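Local coordinates for N-acetyltransferase domain-containing protein (Pyrococcus horikoshii, PDB 1WWZ), which binds acetyl-coenzyme A and probably transfers its acetyl group to a substrate not yet identified, at residues A[45-49]-A[88-92]; A[52-58]-A[69-74]. All blocks are in the same frame, centred on the assembly; numbering follows the deposited sequence.

Contacts 1 and 2 illustrate how one GNAT sheet is built while it carries acetyl-CoA: contact 1 lays helix 38-53 against it, and contact 2 joins the end of that helix and the strand after it to strand 65-78. Their strands, 83-93 and 65-78, are consecutive in the chain and neighbours in the sheet. Their centres lie about 8 Å apart. They join directly where His89 NE2 meets Asp73 OD2 at 2.8 Å, probably a hydrogen bond, and where Val71 N approaches Glu90 O at 2.9 Å, probably a bond between the strands. Contact 1 reaches the cofactor itself. Contact 2 stands one strand further back, with the side chain of Ile70 about 7 Å from the bound acetyl-CoA.

Contact 1. Residues A[45-49]-A[88-92]; sequences YIKWC and IHEFV. With ACO (acetyl coenzyme *a), chain C.
Strand 83-93, the GNAT strand that binds the pantetheine arm of acetyl-CoA, meets helix 38-53 here through His89 and Glu90, which face Tyr45, Trp48 and Cys49. Both strand residues direct their CB atoms toward the helix instead of alternating, as expected of a beta bulge; Val71 pairs with both of them. With CG anti to the backbone N (chi1 -172°), Tyr45 reaches across to the strand, and its OH donates to His89 O over 2.7 Å, arriving from above the carbonyl plane, while that oxygen lies at the edge of the phenol ring. Water 1 donates to the same hydroxyl and also hydrogen-bonds with His89 ND1 at 3.0 Å, bridging the two side chains. The far nitrogen of the imidazole, NE2, is engaged by Asp73. Over the imidazole face comes the edge of Trp48, a T-shaped pair with CZ3 above the ring centre and planes at 76°. Cys49 SG sits 3.8 Å from His89 CB and also lies over one face of the Tyr45 ring. Glu90 bends at chi2, bringing OE1 to 3.3 Å from Tyr45 CE2, its carboxylate steeply inclined to the ring. Its OE2 accepts from Phe91 N (2.8 Å) and is hydrogen-bonded to Tyr28 OH, two bonds that limit the carboxylate's rotation. On the cofactor side, Phe91 O receives N4P of acetyl-CoA at 2.7 Å, and the Phe91 ring takes the cofactor methyl CEP over its face, while the acetyl CH3 lies 3.4 Å from Ile88 O. Helix 38-53 thus packs against one face of the central sheet beside helix 14-27, whose Leu17, Leu20 and Ile21 meet Ile46; from the same strand, Ile88 and Phe91 touch helix 102-115, and Phe91 also touches helix 130-138.

Contact 2. Residues A[52-58]-A[69-74]; sequences KASDGFF and FIVCDK
Phe57 packs across the hairpin against Val71 and Phe69. Beyond its CB, Val71 CG2 lies over the ring face on the CD1 and CE1 side, 3.6 Å from CE1, a CH-pi contact. CZ, at the tip, touches both that methyl and Phe69 CD1, each at 3.9 Å. CE2, on the other flank, comes within 3.6 Å of Phe69 CD1; the two rings are nearly parallel (12°) but slid apart, with little overlap. Phe58 turns to the other face, where Cys72 SG approaches the edge of its ring. The backbones are joined by paired bonds between Phe58 and Ile70, and by Cys72 N to Gly56 O at 2.7 Å. A side chain on Gly56 would run into Cys72 O. Where strand 65-78 turns a corner, Lys74, bent at chi4 (-61°), brings NZ into a salt bridge with Asp55 OD2 at 3.0 Å, from above the carboxylate plane, while Lys8 holds OD1. With an alanine here, OD2 would probably lose its charged mate across the contact, leaving Asp55 relying on Lys8. Water 2 links Lys52 O to Asp73 OD1, an oxygen also bound by Asp75 N. Together these contacts build the antiparallel hairpin of strands 57-62 and 65-78, entered from helix 38-53 through a short 3-10 turn, as in the GNAT fold.

Contact 1. Residues A[45-49]-A[88-92]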
loop_
_atom_site.group_PDB
_atom_site.type_symbol
_atom_site.label_atom_id
_atom_site.label_comp_id
_atom_site.label_asym_id
_atom_site.label_seq_id
_atom_site.Cartn_x
_atom_site.Cartn_y
_atom_site.Cartn_z
ATOM N N TYR A 45 2.159 -7.523 -26.196
ATOM C CA TYR A 45 1.765 -6.401 -25.358
ATOM C C TYR A 45 2.719 -6.239 -24.178
ATOM O O TYR A 45 3.131 -5.123 -23.851
ATOM C CB TYR A 45 0.330 -6.559 -24.847
ATOM C CG TYR A 45 -0.159 -5.309 -24.147
ATOM C CD1 TYR A 45 -0.105 -4.075 -24.788
ATOM C CD2 TYR A 45 -0.645 -5.353 -22.841
ATOM C CE1 TYR A 45 -0.518 -2.912 -24.154
ATOM C CE2 TYR A 45 -1.062 -4.189 -22.191
ATOM C CZ TYR A 45 -0.995 -2.974 -22.857
ATOM O OH TYR A 45 -1.401 -1.815 -22.237
ATOM N N ILE A 46 3.080 -7.349 -23.544
ATOM C CA ILE A 46 3.996 -7.297 -22.409
ATOM C C ILE A 46 5.360 -6.736 -22.814
ATOM O O ILE A 46 5.957 -5.953 -22.074
ATOM C CB ILE A 46 4.148 -8.698 -21.763
ATOM C CG1 ILE A 46 2.805 -9.120 -21.158
ATOM C CG2 ILE A 46 5.222 -8.675 -20.682
ATOM C CD1 ILE A 46 2.781 -10.526 -20.588
ATOM N N LYS A 47 5.851 -7.117 -23.988
ATOM C CA LYS A 47 7.137 -6.599 -24.461
ATOM C C LYS A 47 7.028 -5.090 -24.679
ATOM O O LYS A 47 7.937 -4.331 -24.333
ATOM C CB LYS A 47 7.545 -7.284 -25.765
ATOM C CG LYS A 47 7.884 -8.754 -25.606
ATOM C CD LYS A 47 8.187 -9.404 -26.951
ATOM C CE LYS A 47 9.394 -8.773 -27.618
ATOM N NZ LYS A 47 9.669 -9.397 -28.947
ATOM N N TRP A 48 5.908 -4.659 -25.248
ATOM C CA TRP A 48 5.678 -3.240 -25.493
ATOM C C TRP A 48 5.637 -2.476 -24.167
ATOM O O TRP A 48 6.199 -1.383 -24.057
ATOM C CB TRP A 48 4.356 -3.034 -26.236
ATOM C CG TRP A 48 4.093 -1.603 -26.613
ATOM C CD1 TRP A 48 4.540 -0.947 -27.727
ATOM C CD2 TRP A 48 3.352 -0.645 -25.851
ATOM N NE1 TRP A 48 4.116 0.365 -27.706
ATOM C CE2 TRP A 48 3.383 0.575 -26.568
ATOM C CE3 TRP A 48 2.658 -0.699 -24.634
ATOM C CZ2 TRP A 48 2.754 1.735 -26.102
ATOM C CZ3 TRP A 48 2.029 0.458 -24.169
ATOM C CH2 TRP A 48 2.081 1.658 -24.908
ATOM N N CYS A 49 4.969 -3.049 -23.168
ATOM C CA CYS A 49 4.876 -2.407 -21.855
ATOM C C CYS A 49 6.255 -2.264 -21.220
ATOM O O CYS A 49 6.566 -1.246 -20.602
ATOM C CB CYS A 49 3.981 -3.214 -20.916
ATOM S SG CYS A 49 2.212 -3.085 -21.255
ATOM N N ILE A 88 -1.382 3.350 -15.924
ATOM C CA ILE A 88 -1.292 1.939 -15.582
ATOM C C ILE A 88 -1.587 1.267 -16.918
ATOM O O ILE A 88 -2.701 1.372 -17.423
ATOM C CB ILE A 88 -2.364 1.511 -14.548
ATOM C CG1 ILE A 88 -2.191 2.308 -13.248
ATOM C CG2 ILE A 88 -2.240 0.011 -14.270
ATOM C CD1 ILE A 88 -3.202 1.967 -12.147
ATOM N N HIS A 89 -0.590 0.605 -17.500
ATOM C CA HIS A 89 -0.767 -0.051 -18.794
ATOM C C HIS A 89 -1.328 -1.459 -18.699
ATOM O O HIS A 89 -2.017 -1.917 -19.607
ATOM C CB HIS A 89 0.559 -0.110 -19.554
ATOM C CG HIS A 89 1.057 1.226 -20.005
ATOM N ND1 HIS A 89 0.290 2.089 -20.755
ATOM C CD2 HIS A 89 2.257 1.833 -19.837
ATOM C CE1 HIS A 89 0.996 3.172 -21.032
ATOM N NE2 HIS A 89 2.192 3.041 -20.488
ATOM N N GLU A 90 -1.011 -2.148 -17.611
ATOM C CA GLU A 90 -1.487 -3.508 -17.418
ATOM C C GLU A 90 -1.532 -3.809 -15.928
ATOM O O GLU A 90 -0.789 -3.223 -15.150
ATOM C CB GLU A 90 -0.573 -4.501 -18.137
ATOM C CG GLU A 90 -1.170 -5.895 -18.190
ATOM C CD GLU A 90 -2.612 -5.868 -18.655
ATOM O OE1 GLU A 90 -2.844 -5.668 -19.866
ATOM O OE2 GLU A 90 -3.518 -6.025 -17.805
ATOM N N PHE A 91 -2.402 -4.733 -15.542
ATOM C CA PHE A 91 -2.578 -5.071 -14.136
ATOM C C PHE A 91 -3.318 -6.401 -14.108
ATOM O O PHE A 91 -4.487 -6.473 -14.478
ATOM C CB PHE A 91 -3.407 -3.958 -13.492
ATOM C CG PHE A 91 -3.734 -4.176 -12.045
ATOM C CD1 PHE A 91 -2.896 -4.911 -11.216
ATOM C CD2 PHE A 91 -4.862 -3.571 -11.495
ATOM C CE1 PHE A 91 -3.174 -5.040 -9.857
ATOM C CE2 PHE A 91 -5.149 -3.693 -10.134
ATOM C CZ PHE A 91 -4.303 -4.428 -9.316
ATOM N N VAL A 92 -2.640 -7.457 -13.677
ATOM C CA VAL A 92 -3.283 -8.761 -13.666
ATOM C C VAL A 92 -2.675 -9.718 -12.651
ATOM O O VAL A 92 -1.472 -9.696 -12.388
ATOM C CB VAL A 92 -3.226 -9.397 -15.081
ATOM C CG1 VAL A 92 -1.779 -9.525 -15.535
ATOM C CG2 VAL A 92 -3.912 -10.758 -15.088
HETATM N N1A ACO C . -15.944 -8.125 -8.025
HETATM C C2A ACO C . -16.080 -7.167 -7.106
HETATM N N3A ACO C . -15.068 -6.487 -6.490
HETATM C C4A ACO C . -13.795 -6.896 -6.918
HETATM C C5A ACO C . -13.571 -7.883 -7.857
HETATM C C6A ACO C . -14.736 -8.534 -8.436
HETATM N N6A ACO C . -14.624 -9.513 -9.340
HETATM N N7A ACO C . -12.205 -8.061 -8.052
HETATM C C8A ACO C . -11.652 -7.190 -7.252
HETATM N N9A ACO C . -12.561 -6.429 -6.522
HETATM C C1B ACO C . -12.317 -5.382 -5.544
HETATM C C2B ACO C . -12.719 -5.745 -4.104
HETATM O O2B ACO C . -13.033 -4.509 -3.431
HETATM C C3B ACO C . -11.472 -6.518 -3.596
HETATM O O3B ACO C . -11.453 -6.364 -2.163
HETATM P P3B ACO C . -12.108 -7.362 -1.086
HETATM O O7A ACO C . -13.572 -7.319 -1.403
HETATM O O8A ACO C . -11.802 -6.774 0.209
HETATM O O9A ACO C . -11.487 -8.688 -1.301
HETATM C C4B ACO C . -10.338 -5.758 -4.233
HETATM O O4B ACO C . -10.954 -5.092 -5.371
HETATM C C5B ACO C . -9.248 -6.608 -4.850
HETATM O O5B ACO C . -8.808 -7.675 -4.029
HETATM P P1A ACO C . -7.527 -8.500 -4.480
HETATM O O1A ACO C . -7.636 -9.835 -3.892
HETATM O O2A ACO C . -6.296 -7.685 -4.132
HETATM O O3A ACO C . -7.852 -8.678 -6.078
HETATM P P2A ACO C . -6.982 -9.389 -7.141
HETATM O O4A ACO C . -7.887 -10.402 -7.720
HETATM O O5A ACO C . -5.743 -9.859 -6.465
HETATM O O6A ACO C . -6.605 -8.312 -8.199
HETATM C CBP ACO C . -7.312 -7.739 -10.526
HETATM C CCP ACO C . -7.588 -7.574 -9.051
HETATM C CDP ACO C . -8.342 -6.829 -11.276
HETATM C CEP ACO C . -5.857 -7.324 -10.841
HETATM C CAP ACO C . -7.513 -9.262 -10.887
HETATM O OAP ACO C . -8.866 -9.627 -10.627
HETATM C C9P ACO C . -7.224 -9.647 -12.361
HETATM O O9P ACO C . -6.119 -10.036 -12.715
HETATM N N8P ACO C . -8.267 -9.518 -13.243
HETATM C C7P ACO C . -8.177 -9.830 -14.691
HETATM C C6P ACO C . -7.359 -8.807 -15.505
HETATM C C5P ACO C . -7.933 -7.414 -15.430
HETATM O O5P ACO C . -9.163 -7.211 -15.594
HETATM N N4P ACO C . -7.117 -6.396 -15.201
HETATM C C3P ACO C . -7.283 -4.944 -15.076
HETATM C C2P ACO C . -7.328 -4.430 -16.518
HETATM S S1P ACO C . -7.487 -2.564 -16.432
HETATM C C ACO C . -6.025 -2.159 -16.634
HETATM O O ACO C . -4.969 -2.925 -16.817
HETATM C CH3 ACO C . -5.346 -0.657 -16.679
HETATM O O HOH W 1 -1.850 1.219 -22.612
#

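Contact 2. Residues A[52-58]-A[69-74]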
loop_
_atom_site.group_PDB
_atom_site.type_symbol
_atom_site.label_atom_id
_atom_site.label_comp_id
_atom_site.label_asym_id
_atom_site.label_seq_id
_atom_site.Cartn_x
_atom_site.Cartn_y
_atom_site.Cartn_z
ATOM N N LYS A 52 8.284 0.475 -22.954
ATOM C CA LYS A 52 7.733 1.781 -22.627
ATOM C C LYS A 52 7.859 2.194 -21.163
ATOM O O LYS A 52 8.070 3.376 -20.868
ATOM C CB LYS A 52 6.254 1.817 -23.016
ATOM C CG LYS A 52 5.733 3.193 -23.376
ATOM C CD LYS A 52 6.384 3.696 -24.655
ATOM C CE LYS A 52 6.207 2.692 -25.789
ATOM N NZ LYS A 52 7.501 2.121 -26.273
ATOM N N ALA A 53 7.743 1.236 -20.246
ATOM C CA ALA A 53 7.786 1.567 -18.823
ATOM C C ALA A 53 8.421 0.528 -17.895
ATOM O O ALA A 53 7.879 0.226 -16.827
ATOM C CB ALA A 53 6.364 1.880 -18.346
ATOM N N SER A 54 9.575 0.001 -18.284
ATOM C CA SER A 54 10.259 -0.994 -17.466
ATOM C C SER A 54 10.514 -0.491 -16.046
ATOM O O SER A 54 10.460 -1.261 -15.087
ATOM C CB SER A 54 11.586 -1.383 -18.120
ATOM O OG SER A 54 12.370 -0.235 -18.392
ATOM N N ASP A 55 10.780 0.805 -15.914
ATOM C CA ASP A 55 11.058 1.400 -14.612
ATOM C C ASP A 55 9.910 1.258 -13.612
ATOM O O ASP A 55 10.120 1.390 -12.410
ATOM C CB ASP A 55 11.413 2.881 -14.784
ATOM C CG ASP A 55 11.856 3.529 -13.486
ATOM O OD1 ASP A 55 12.722 2.950 -12.795
ATOM O OD2 ASP A 55 11.345 4.622 -13.159
ATOM N N GLY A 56 8.704 0.987 -14.102
ATOM C CA GLY A 56 7.562 0.845 -13.211
ATOM C C GLY A 56 6.863 -0.493 -13.359
ATOM O O GLY A 56 5.658 -0.609 -13.133
ATOM N N PHE A 57 7.628 -1.505 -13.747
ATOM C CA PHE A 57 7.108 -2.854 -13.938
ATOM C C PHE A 57 7.291 -3.601 -12.616
ATOM O O PHE A 57 8.397 -4.029 -12.283
ATOM C CB PHE A 57 7.896 -3.539 -15.060
ATOM C CG PHE A 57 7.107 -4.551 -15.838
ATOM C CD1 PHE A 57 6.811 -4.330 -17.180
ATOM C CD2 PHE A 57 6.690 -5.736 -15.246
ATOM C CE1 PHE A 57 6.112 -5.281 -17.923
ATOM C CE2 PHE A 57 5.989 -6.693 -15.978
ATOM C CZ PHE A 57 5.702 -6.463 -17.322
ATOM N N PHE A 58 6.206 -3.737 -11.860
ATOM C CA PHE A 58 6.237 -4.411 -10.565
ATOM C C PHE A 58 5.593 -5.785 -10.628
ATOM O O PHE A 58 4.560 -5.964 -11.266
ATOM C CB PHE A 58 5.496 -3.574 -9.519
ATOM C CG PHE A 58 6.206 -2.315 -9.142
ATOM C CD1 PHE A 58 7.220 -2.336 -8.192
ATOM C CD2 PHE A 58 5.884 -1.109 -9.758
ATOM C CE1 PHE A 58 7.906 -1.174 -7.861
ATOM C CE2 PHE A 58 6.565 0.060 -9.437
ATOM C CZ PHE A 58 7.580 0.027 -8.485
ATOM N N PHE A 69 1.234 -8.905 -11.702
ATOM C CA PHE A 69 2.084 -7.774 -12.033
ATOM C C PHE A 69 1.285 -6.553 -12.433
ATOM O O PHE A 69 0.099 -6.639 -12.750
ATOM C CB PHE A 69 3.105 -8.157 -13.128
ATOM C CG PHE A 69 2.509 -8.389 -14.493
ATOM C CD1 PHE A 69 2.448 -7.358 -15.426
ATOM C CD2 PHE A 69 2.060 -9.655 -14.869
ATOM C CE1 PHE A 69 1.955 -7.582 -16.717
ATOM C CE2 PHE A 69 1.565 -9.892 -16.156
ATOM C CZ PHE A 69 1.513 -8.854 -17.081
ATOM N N ILE A 70 1.939 -5.403 -12.375
ATOM C CA ILE A 70 1.302 -4.151 -12.744
ATOM C C ILE A 70 2.368 -3.320 -13.440
ATOM O O ILE A 70 3.539 -3.349 -13.056
ATOM C CB ILE A 70 0.722 -3.424 -11.492
ATOM C CG1 ILE A 70 -0.086 -2.201 -11.927
ATOM C CG2 ILE A 70 1.839 -3.042 -10.520
ATOM C CD1 ILE A 70 -0.954 -1.613 -10.806
ATOM N N VAL A 71 1.964 -2.612 -14.485
ATOM C CA VAL A 71 2.883 -1.791 -15.264
ATOM C C VAL A 71 2.532 -0.331 -15.047
ATOM O O VAL A 71 1.469 0.120 -15.461
ATOM C CB VAL A 71 2.772 -2.138 -16.758
ATOM C CG1 VAL A 71 3.723 -1.274 -17.576
ATOM C CG2 VAL A 71 3.084 -3.618 -16.957
ATOM N N CYS A 72 3.439 0.388 -14.392
ATOM C CA CYS A 72 3.246 1.798 -14.058
ATOM C C CYS A 72 4.150 2.694 -14.898
ATOM O O CYS A 72 5.369 2.545 -14.879
ATOM C CB CYS A 72 3.546 1.999 -12.575
ATOM S SG CYS A 72 2.886 0.666 -11.531
ATOM N N ASP A 73 3.547 3.629 -15.623
ATOM C CA ASP A 73 4.289 4.538 -16.494
ATOM C C ASP A 73 4.285 5.959 -15.935
ATOM O O ASP A 73 3.253 6.620 -15.940
ATOM C CB ASP A 73 3.647 4.542 -17.884
ATOM C CG ASP A 73 4.556 5.124 -18.952
ATOM O OD1 ASP A 73 5.408 5.973 -18.617
ATOM O OD2 ASP A 73 4.403 4.735 -20.130
ATOM N N LYS A 74 5.439 6.433 -15.476
ATOM C CA LYS A 74 5.529 7.783 -14.919
ATOM C C LYS A 74 5.661 8.829 -16.023
ATOM O O LYS A 74 5.651 10.028 -15.751
ATOM C CB LYS A 74 6.738 7.887 -13.981
ATOM C CG LYS A 74 8.081 7.742 -14.688
ATOM C CD LYS A 74 9.247 7.915 -13.724
ATOM C CE LYS A 74 10.578 8.003 -14.466
ATOM N NZ LYS A 74 10.884 6.775 -15.260
HETATM O O HOH W 2 8.055 5.440 -18.891
#